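PDB 4FXT: uncharacterized protein from Bacteroides ovatus, which is of unknown function but pairs an N-terminal transthyretin-like domain with a C-terminal E-set-like domain, both built from beta strands. Local coordinates for residues I132-G137 and S175-R180; K145-K150 and E166-L171. One frame throughout, in Å; residues are numbered along the deposited sequence.

Contact 1: I132-G137 and S175-R180; sequences IYLGTG and SYLYAR. With EDO (1,2-ethanediol), chain O.
Tyr-133 and Arg-180, and Gly-135 and Tyr-178, form two antiparallel hydrogen-bonded pairs, each closed by two backbone bonds. Three of the four bonds are nearly straight, among them Tyr-178 N to Gly-135 O at 3.0 Å and 176°; the return bond from Arg-180 N to Tyr-133 O bends to 143°. Between these pairs Leu-134 faces Ala-179 as a non-hydrogen-bonded pair, with Ala-179 CA 3.3 Å from Tyr-133 O in a CA-H...O contact.

Apolar packing involves Leu-134, whose CD2 meets Ala-179 CB at 3.8 Å and Leu-177 CD1 at 3.9 Å; Ile-165 covers it from strand 160-166.

On the other face, Tyr-178 has CG anti to its carbonyl carbon (chi1 -65°), which brings the ring edge, in plane, to Thr-136 O, 3.4 Å from CD1. An alanine here would remove that edge and would probably leave a gap beside Thr-136 O and Gly-137. Arg-180 carries its guanidinium away to the carbonyls of Val-23, Thr-140 and Ser-194.

The O2 of an ethanediol, probably from the crystallisation liquor, accepts a hydrogen bond from Thr-136 N (2.8 Å). The register is that of the two central strands of a four-stranded antiparallel sheet, consistent with an E-set, immunoglobulin-like domain.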
ATOM      1  N   ILE A 132      -8.409  -9.418  -5.376  1.00 42.96           N
ATOM      2  CA  ILE A 132      -8.547  -8.472  -6.482  1.00 44.42           C
ATOM      3  C   ILE A 132      -9.748  -7.613  -6.136  1.00 46.76           C
ATOM      4  O   ILE A 132     -10.795  -8.156  -5.787  1.00 45.59           O
ATOM      5  CB  ILE A 132      -8.631  -9.082  -7.913  1.00 49.71           C
ATOM      6  CG1 ILE A 132      -7.435  -9.988  -8.260  1.00 50.39           C
ATOM      7  CG2 ILE A 132      -8.811  -8.002  -8.987  1.00 50.39           C
ATOM      8  CD1 ILE A 132      -7.724 -11.311  -8.049  1.00 63.48           C
ATOM      9  N   TYR A 133      -9.592  -6.280  -6.185  1.00 44.09           N
ATOM     10  CA  TYR A 133     -10.662  -5.353  -5.819  1.00 43.63           C
ATOM     11  C   TYR A 133     -10.967  -4.400  -6.971  1.00 49.07           C
ATOM     12  O   TYR A 133     -10.050  -3.988  -7.687  1.00 49.39           O
ATOM     13  CB  TYR A 133     -10.249  -4.580  -4.564  1.00 43.08           C
ATOM     14  CG  TYR A 133      -9.856  -5.509  -3.428  1.00 44.93           C
ATOM     15  CD1 TYR A 133     -10.824  -6.154  -2.663  1.00 48.11           C
ATOM     16  CD2 TYR A 133      -8.519  -5.757  -3.130  1.00 44.02           C
ATOM     17  CE1 TYR A 133     -10.473  -7.060  -1.664  1.00 48.92           C
ATOM     18  CE2 TYR A 133      -8.157  -6.633  -2.112  1.00 44.98           C
ATOM     19  CZ  TYR A 133      -9.140  -7.288  -1.383  1.00 53.85           C
ATOM     20  OH  TYR A 133      -8.819  -8.205  -0.411  1.00 52.05           O
ATOM     21  N   LEU A 134     -12.261  -4.114  -7.180  1.00 45.14           N
ATOM     22  CA  LEU A 134     -12.770  -3.130  -8.147  1.00 46.73           C
ATOM     23  C   LEU A 134     -13.555  -2.087  -7.401  1.00 52.70           C
ATOM     24  O   LEU A 134     -14.391  -2.457  -6.576  1.00 54.04           O
ATOM     25  CB  LEU A 134     -13.634  -3.744  -9.278  1.00 48.20           C
ATOM     26  CG  LEU A 134     -13.054  -4.911 -10.146  1.00 52.59           C
ATOM     27  CD1 LEU A 134     -14.085  -5.419 -11.101  1.00 52.43           C
ATOM     28  CD2 LEU A 134     -11.789  -4.509 -10.897  1.00 53.73           C
ATOM     29  N   GLY A 135     -13.263  -0.806  -7.647  1.00 48.18           N
ATOM     30  CA  GLY A 135     -13.923   0.321  -6.988  1.00 47.20           C
ATOM     31  C   GLY A 135     -14.325   1.441  -7.925  1.00 49.61           C
ATOM     32  O   GLY A 135     -13.822   1.520  -9.052  1.00 48.59           O
ATOM     33  N   THR A 136     -15.243   2.319  -7.468  1.00 45.74           N
ATOM     34  CA  THR A 136     -15.703   3.436  -8.306  1.00 47.19           C
ATOM     35  C   THR A 136     -14.645   4.568  -8.272  1.00 52.93           C
ATOM     36  O   THR A 136     -14.421   5.240  -9.287  1.00 53.36           O
ATOM     37  CB  THR A 136     -17.104   3.956  -7.889  1.00 55.47           C
ATOM     38  OG1 THR A 136     -17.053   4.435  -6.564  1.00 65.07           O
ATOM     39  CG2 THR A 136     -18.185   2.902  -7.937  1.00 51.93           C
ATOM     40  N   GLY A 137     -13.999   4.732  -7.106  1.00 48.28           N
ATOM     41  CA  GLY A 137     -13.009   5.766  -6.849  1.00 46.66           C
ATOM     42  C   GLY A 137     -11.574   5.310  -6.693  1.00 46.39           C
ATOM     43  O   GLY A 137     -11.313   4.151  -6.408  1.00 41.22           O
ATOM     44  N   SER A 175     -17.584   4.929 -17.216  1.00 61.94           N
ATOM     45  CA  SER A 175     -16.554   5.268 -18.194  1.00 60.94           C
ATOM     46  C   SER A 175     -15.232   4.539 -17.898  1.00 59.92           C
ATOM     47  O   SER A 175     -14.481   4.201 -18.826  1.00 59.39           O
ATOM     48  CB  SER A 175     -16.337   6.773 -18.202  1.00 66.81           C
ATOM     49  OG  SER A 175     -15.510   7.207 -19.270  1.00 75.94           O
ATOM     50  N   TYR A 176     -14.979   4.256 -16.607  1.00 53.79           N
ATOM     51  CA  TYR A 176     -13.784   3.573 -16.086  1.00 50.10           C
ATOM     52  C   TYR A 176     -14.005   3.122 -14.645  1.00 48.43           C
ATOM     53  O   TYR A 176     -14.961   3.564 -14.002  1.00 47.77           O
ATOM     54  CB  TYR A 176     -12.538   4.508 -16.155  1.00 51.73           C
ATOM     55  CG  TYR A 176     -12.685   5.822 -15.398  1.00 54.03           C
ATOM     56  CD1 TYR A 176     -12.319   5.928 -14.057  1.00 55.78           C
ATOM     57  CD2 TYR A 176     -13.160   6.963 -16.030  1.00 56.36           C
ATOM     58  CE1 TYR A 176     -12.452   7.134 -13.359  1.00 57.66           C
ATOM     59  CE2 TYR A 176     -13.289   8.172 -15.346  1.00 57.97           C
ATOM     60  CZ  TYR A 176     -12.936   8.253 -14.010  1.00 61.27           C
ATOM     61  OH  TYR A 176     -13.049   9.440 -13.331  1.00 60.65           O
ATOM     62  N   LEU A 177     -13.066   2.325 -14.113  1.00 41.57           N
ATOM     63  CA  LEU A 177     -13.048   1.895 -12.717  1.00 39.21           C
ATOM     64  C   LEU A 177     -11.603   1.818 -12.217  1.00 46.93           C
ATOM     65  O   LEU A 177     -10.654   1.897 -12.993  1.00 48.48           O
ATOM     66  CB  LEU A 177     -13.776   0.551 -12.482  1.00 37.39           C
ATOM     67  CG  LEU A 177     -13.325  -0.717 -13.293  1.00 40.03           C
ATOM     68  CD1 LEU A 177     -11.910  -1.224 -12.921  1.00 37.53           C
ATOM     69  CD2 LEU A 177     -14.289  -1.846 -13.085  1.00 38.27           C
ATOM     70  N   TYR A 178     -11.449   1.608 -10.922  1.00 43.74           N
ATOM     71  CA  TYR A 178     -10.136   1.453 -10.324  1.00 41.94           C
ATOM     72  C   TYR A 178     -10.009   0.026  -9.864  1.00 44.30           C
ATOM     73  O   TYR A 178     -10.967  -0.543  -9.325  1.00 44.97           O
ATOM     74  CB  TYR A 178      -9.917   2.459  -9.196  1.00 42.67           C
ATOM     75  CG  TYR A 178      -9.899   3.889  -9.703  1.00 44.97           C
ATOM     76  CD1 TYR A 178     -11.081   4.623  -9.828  1.00 48.10           C
ATOM     77  CD2 TYR A 178      -8.704   4.507 -10.061  1.00 45.11           C
ATOM     78  CE1 TYR A 178     -11.067   5.943 -10.279  1.00 51.93           C
ATOM     79  CE2 TYR A 178      -8.676   5.823 -10.514  1.00 47.71           C
ATOM     80  CZ  TYR A 178      -9.863   6.533 -10.638  1.00 57.88           C
ATOM     81  OH  TYR A 178      -9.837   7.807 -11.145  1.00 57.32           O
ATOM     82  N   ALA A 179      -8.861  -0.590 -10.180  1.00 38.41           N
ATOM     83  CA  ALA A 179      -8.579  -1.982  -9.864  1.00 36.52           C
ATOM     84  C   ALA A 179      -7.349  -2.076  -9.032  1.00 42.04           C
ATOM     85  O   ALA A 179      -6.456  -1.231  -9.170  1.00 43.74           O
ATOM     86  CB  ALA A 179      -8.421  -2.785 -11.133  1.00 37.17           C
ATOM     87  N   ARG A 180      -7.287  -3.089  -8.157  1.00 37.78           N
ATOM     88  CA  ARG A 180      -6.156  -3.225  -7.241  1.00 38.44           C
ATOM     89  C   ARG A 180      -6.003  -4.657  -6.714  1.00 44.04           C
ATOM     90  O   ARG A 180      -6.996  -5.363  -6.546  1.00 46.29           O
ATOM     91  CB  ARG A 180      -6.393  -2.265  -6.057  1.00 39.65           C
ATOM     92  CG  ARG A 180      -5.143  -1.708  -5.463  1.00 48.26           C
ATOM     93  CD  ARG A 180      -5.483  -0.708  -4.401  1.00 46.94           C
ATOM     94  NE  ARG A 180      -4.266  -0.131  -3.839  1.00 49.89           N
ATOM     95  CZ  ARG A 180      -4.208   0.508  -2.680  1.00 62.87           C
ATOM     96  NH1 ARG A 180      -5.289   0.614  -1.919  1.00 38.99           N
ATOM     97  NH2 ARG A 180      -3.052   0.990  -2.241  1.00 61.93           N
TER
HETATM   98  C1  EDO O 301     -14.276   2.258  -3.779  1.00 67.93           C
HETATM   99  O1  EDO O 301     -14.076   3.589  -4.282  1.00 67.08           O
HETATM  100  C2  EDO O 301     -15.777   1.819  -3.692  1.00 68.40           C
HETATM  101  O2  EDO O 301     -16.378   1.626  -4.969  1.00 68.67           O

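Contact 2: K145-K150 and E166-L171; sequences KEAELK and EIPSGL. With EDO (1,2-ethanediol), chain O.
A classic beta bulge at the start of edge strand 147-150 forms one side of this contact: Leu-134 of the neighbouring strand is met by two residues, Glu-146 and Ala-147, and both turn their side chains toward loop 166-171. Pro-168 meets the second bulge residue, its ring atom CG lying 3.8 Å from Ala-147 CB. The ring also reaches the bulge backbone, with Pro-168 CG 3.9 Å from Glu-146 O.

Glu-146 CG lies 3.5 Å from Leu-171 CD1, and Glu-146 CB lies 3.8 Å from Leu-171 CD2; the two side chains run obliquely across each other. The glutamate chain turns about its CB-CG bond (chi2 66°), taking the carboxylate from the leucine to the bound ethanediol, whose O2 donates to Glu-146 OE1 at 3.0 Å.

Leu-171 N bonds to Pro-168 O at 3.0 Å, closing a beta turn through Ser-169 and Gly-170 from which the proline ring and the leucine both face strand 147-150 and its bulge. No hydrogen bond crosses between the segments, and 187 Å² is buried in all. This is side-chain packing of a connecting loop against a bulged edge strand, consistent with the edge of an E-set-like beta sandwich.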
ATOM      1  N   LYS A 145     -14.874  -1.172  -1.652  1.00 49.67           N
ATOM      2  CA  LYS A 145     -14.866  -1.958  -2.893  1.00 47.65           C
ATOM      3  C   LYS A 145     -16.265  -2.126  -3.420  1.00 53.83           C
ATOM      4  O   LYS A 145     -17.226  -2.137  -2.639  1.00 54.22           O
ATOM      5  CB  LYS A 145     -14.229  -3.348  -2.642  1.00 46.19           C
ATOM      6  CG  LYS A 145     -14.914  -4.023  -1.451  1.00 36.50           C
ATOM      7  CD  LYS A 145     -14.387  -5.312  -1.013  1.00 38.77           C
ATOM      8  CE  LYS A 145     -14.937  -5.664   0.369  1.00 48.33           C
ATOM      9  NZ  LYS A 145     -16.411  -5.796   0.427  1.00 67.25           N
ATOM     10  N   GLU A 146     -16.374  -2.287  -4.753  1.00 51.21           N
ATOM     11  CA  GLU A 146     -17.654  -2.522  -5.428  1.00 51.45           C
ATOM     12  C   GLU A 146     -17.755  -4.027  -5.755  1.00 52.31           C
ATOM     13  O   GLU A 146     -18.849  -4.574  -5.891  1.00 52.10           O
ATOM     14  CB  GLU A 146     -17.784  -1.628  -6.678  1.00 53.30           C
ATOM     15  CG  GLU A 146     -19.217  -1.230  -6.960  1.00 65.91           C
ATOM     16  CD  GLU A 146     -19.823  -0.331  -5.906  1.00 85.16           C
ATOM     17  OE1 GLU A 146     -19.072   0.435  -5.253  1.00 57.64           O
ATOM     18  OE2 GLU A 146     -21.066  -0.374  -5.758  1.00 91.12           O
ATOM     19  N   ALA A 147     -16.588  -4.690  -5.817  1.00 47.25           N
ATOM     20  CA  ALA A 147     -16.429  -6.115  -6.052  1.00 47.38           C
ATOM     21  C   ALA A 147     -15.088  -6.613  -5.528  1.00 51.20           C
ATOM     22  O   ALA A 147     -14.091  -5.874  -5.566  1.00 50.92           O
ATOM     23  CB  ALA A 147     -16.547  -6.410  -7.536  1.00 48.71           C
ATOM     24  N   GLU A 148     -15.051  -7.866  -5.038  1.00 47.86           N
ATOM     25  CA  GLU A 148     -13.794  -8.478  -4.585  1.00 45.62           C
ATOM     26  C   GLU A 148     -13.731  -9.894  -5.073  1.00 52.91           C
ATOM     27  O   GLU A 148     -14.756 -10.495  -5.411  1.00 56.83           O
ATOM     28  CB  GLU A 148     -13.563  -8.431  -3.056  1.00 45.90           C
ATOM     29  CG  GLU A 148     -14.412  -9.322  -2.171  1.00 51.81           C
ATOM     30  CD  GLU A 148     -14.012  -9.379  -0.701  1.00 79.35           C
ATOM     31  OE1 GLU A 148     -12.815  -9.174  -0.384  1.00 56.68           O
ATOM     32  OE2 GLU A 148     -14.886  -9.729   0.126  1.00 86.76           O
ATOM     33  N   LEU A 149     -12.521 -10.430  -5.112  1.00 47.33           N
ATOM     34  CA  LEU A 149     -12.229 -11.811  -5.480  1.00 45.18           C
ATOM     35  C   LEU A 149     -11.184 -12.331  -4.517  1.00 46.84           C
ATOM     36  O   LEU A 149     -10.108 -11.752  -4.449  1.00 45.60           O
ATOM     37  CB  LEU A 149     -11.775 -11.872  -6.940  1.00 44.43           C
ATOM     38  CG  LEU A 149     -11.578 -13.247  -7.532  1.00 49.31           C
ATOM     39  CD1 LEU A 149     -12.870 -14.050  -7.493  1.00 50.50           C
ATOM     40  CD2 LEU A 149     -11.121 -13.125  -8.955  1.00 51.49           C
ATOM     41  N   LYS A 150     -11.528 -13.310  -3.678  1.00 43.61           N
ATOM     42  CA  LYS A 150     -10.590 -13.881  -2.706  1.00 42.69           C
ATOM     43  C   LYS A 150     -10.013 -15.161  -3.326  1.00 47.57           C
ATOM     44  O   LYS A 150     -10.763 -16.085  -3.633  1.00 49.66           O
ATOM     45  CB  LYS A 150     -11.277 -14.116  -1.358  1.00 47.11           C
ATOM     46  CG  LYS A 150     -11.881 -12.850  -0.731  1.00 56.19           C
ATOM     47  CD  LYS A 150     -12.654 -13.049   0.603  1.00 65.76           C
ATOM     48  CE  LYS A 150     -11.829 -13.386   1.822  1.00 83.26           C
ATOM     49  NZ  LYS A 150     -12.668 -13.477   3.050  1.00105.07           N
ATOM     50  N   GLU A 166     -15.187 -10.457 -12.260  1.00 49.11           N
ATOM     51  CA  GLU A 166     -16.342  -9.997 -13.010  1.00 49.27           C
ATOM     52  C   GLU A 166     -16.718  -8.536 -12.616  1.00 53.07           C
ATOM     53  O   GLU A 166     -16.771  -8.194 -11.434  1.00 49.89           O
ATOM     54  CB  GLU A 166     -17.514 -10.944 -12.775  1.00 51.43           C
ATOM     55  CG  GLU A 166     -18.696 -10.654 -13.678  1.00 71.93           C
ATOM     56  CD  GLU A 166     -19.773 -11.720 -13.684  1.00109.87           C
ATOM     57  OE1 GLU A 166     -19.474 -12.872 -14.079  1.00126.24           O
ATOM     58  OE2 GLU A 166     -20.944 -11.360 -13.443  1.00103.67           O
ATOM     59  N   ILE A 167     -16.993  -7.693 -13.633  1.00 51.47           N
ATOM     60  CA  ILE A 167     -17.381  -6.301 -13.455  1.00 50.99           C
ATOM     61  C   ILE A 167     -18.798  -6.284 -12.849  1.00 60.39           C
ATOM     62  O   ILE A 167     -19.713  -6.874 -13.441  1.00 64.06           O
ATOM     63  CB  ILE A 167     -17.287  -5.509 -14.790  1.00 53.81           C
ATOM     64  CG1 ILE A 167     -15.906  -5.625 -15.423  1.00 53.38           C
ATOM     65  CG2 ILE A 167     -17.670  -4.054 -14.578  1.00 53.55           C
ATOM     66  CD1 ILE A 167     -15.765  -5.074 -16.840  1.00 56.72           C
ATOM     67  N   PRO A 168     -18.990  -5.667 -11.662  1.00 57.37           N
ATOM     68  CA  PRO A 168     -20.324  -5.675 -11.040  1.00 59.90           C
ATOM     69  C   PRO A 168     -21.327  -4.772 -11.796  1.00 71.14           C
ATOM     70  O   PRO A 168     -20.927  -3.899 -12.572  1.00 71.80           O
ATOM     71  CB  PRO A 168     -20.056  -5.154  -9.619  1.00 60.21           C
ATOM     72  CG  PRO A 168     -18.839  -4.323  -9.743  1.00 62.59           C
ATOM     73  CD  PRO A 168     -18.002  -4.974 -10.810  1.00 57.71           C
ATOM     74  N   SER A 169     -22.637  -5.011 -11.562  1.00 71.37           N
ATOM     75  CA  SER A 169     -23.765  -4.309 -12.179  1.00 74.53           C
ATOM     76  C   SER A 169     -23.657  -2.774 -12.038  1.00 78.53           C
ATOM     77  O   SER A 169     -23.931  -2.033 -12.987  1.00 78.19           O
ATOM     78  CB  SER A 169     -25.082  -4.774 -11.558  1.00 81.96           C
ATOM     79  OG  SER A 169     -25.134  -4.527 -10.160  1.00 94.91           O
ATOM     80  N   GLY A 170     -23.255  -2.320 -10.866  1.00 75.52           N
ATOM     81  CA  GLY A 170     -23.137  -0.896 -10.600  1.00 76.89           C
ATOM     82  C   GLY A 170     -21.876  -0.236 -11.122  1.00 79.69           C
ATOM     83  O   GLY A 170     -21.596   0.906 -10.756  1.00 80.51           O
ATOM     84  N   LEU A 171     -21.113  -0.942 -11.983  1.00 72.41           N
ATOM     85  CA  LEU A 171     -19.868  -0.426 -12.549  1.00 68.63           C
ATOM     86  C   LEU A 171     -19.795  -0.626 -14.057  1.00 70.73           C
ATOM     87  O   LEU A 171     -18.962  -0.001 -14.714  1.00 70.87           O
ATOM     88  CB  LEU A 171     -18.695  -1.162 -11.880  1.00 65.28           C
ATOM     89  CG  LEU A 171     -17.738  -0.347 -11.031  1.00 67.43           C
ATOM     90  CD1 LEU A 171     -18.442   0.384  -9.987  1.00 67.91           C
ATOM     91  CD2 LEU A 171     -16.756  -1.226 -10.353  1.00 65.87           C
TER
HETATM   92  C1  EDO O 301     -14.276   2.258  -3.779  1.00 67.93           C
HETATM   93  O1  EDO O 301     -14.076   3.589  -4.282  1.00 67.08           O
HETATM   94  C2  EDO O 301     -15.777   1.819  -3.692  1.00 68.40           C
HETATM   95  O2  EDO O 301     -16.378   1.626  -4.969  1.00 68.67           O

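In the fold
Strand 127-135 ties the contacts together: on one flank it pairs with strand 176-185 in contact 1, on the other with edge strand 147-150 of contact 2, through Leu-134 O to Glu-146 N (2.7 Å) and Ile-132 O to Leu-149 N (2.9 Å), both probable hydrogen bonds. Contact 1 is mostly buried and buries 422 Å², more than twice the area of contact 2, which lies at the surface. Their chemistry follows: paired main chains inside the sheet, mainly side-chain packing, with no hydrogen bond across, where a loop meets its edge. The centres are 8 Å apart, Thr-136 packs on Leu-171, and one ethanediol touches both.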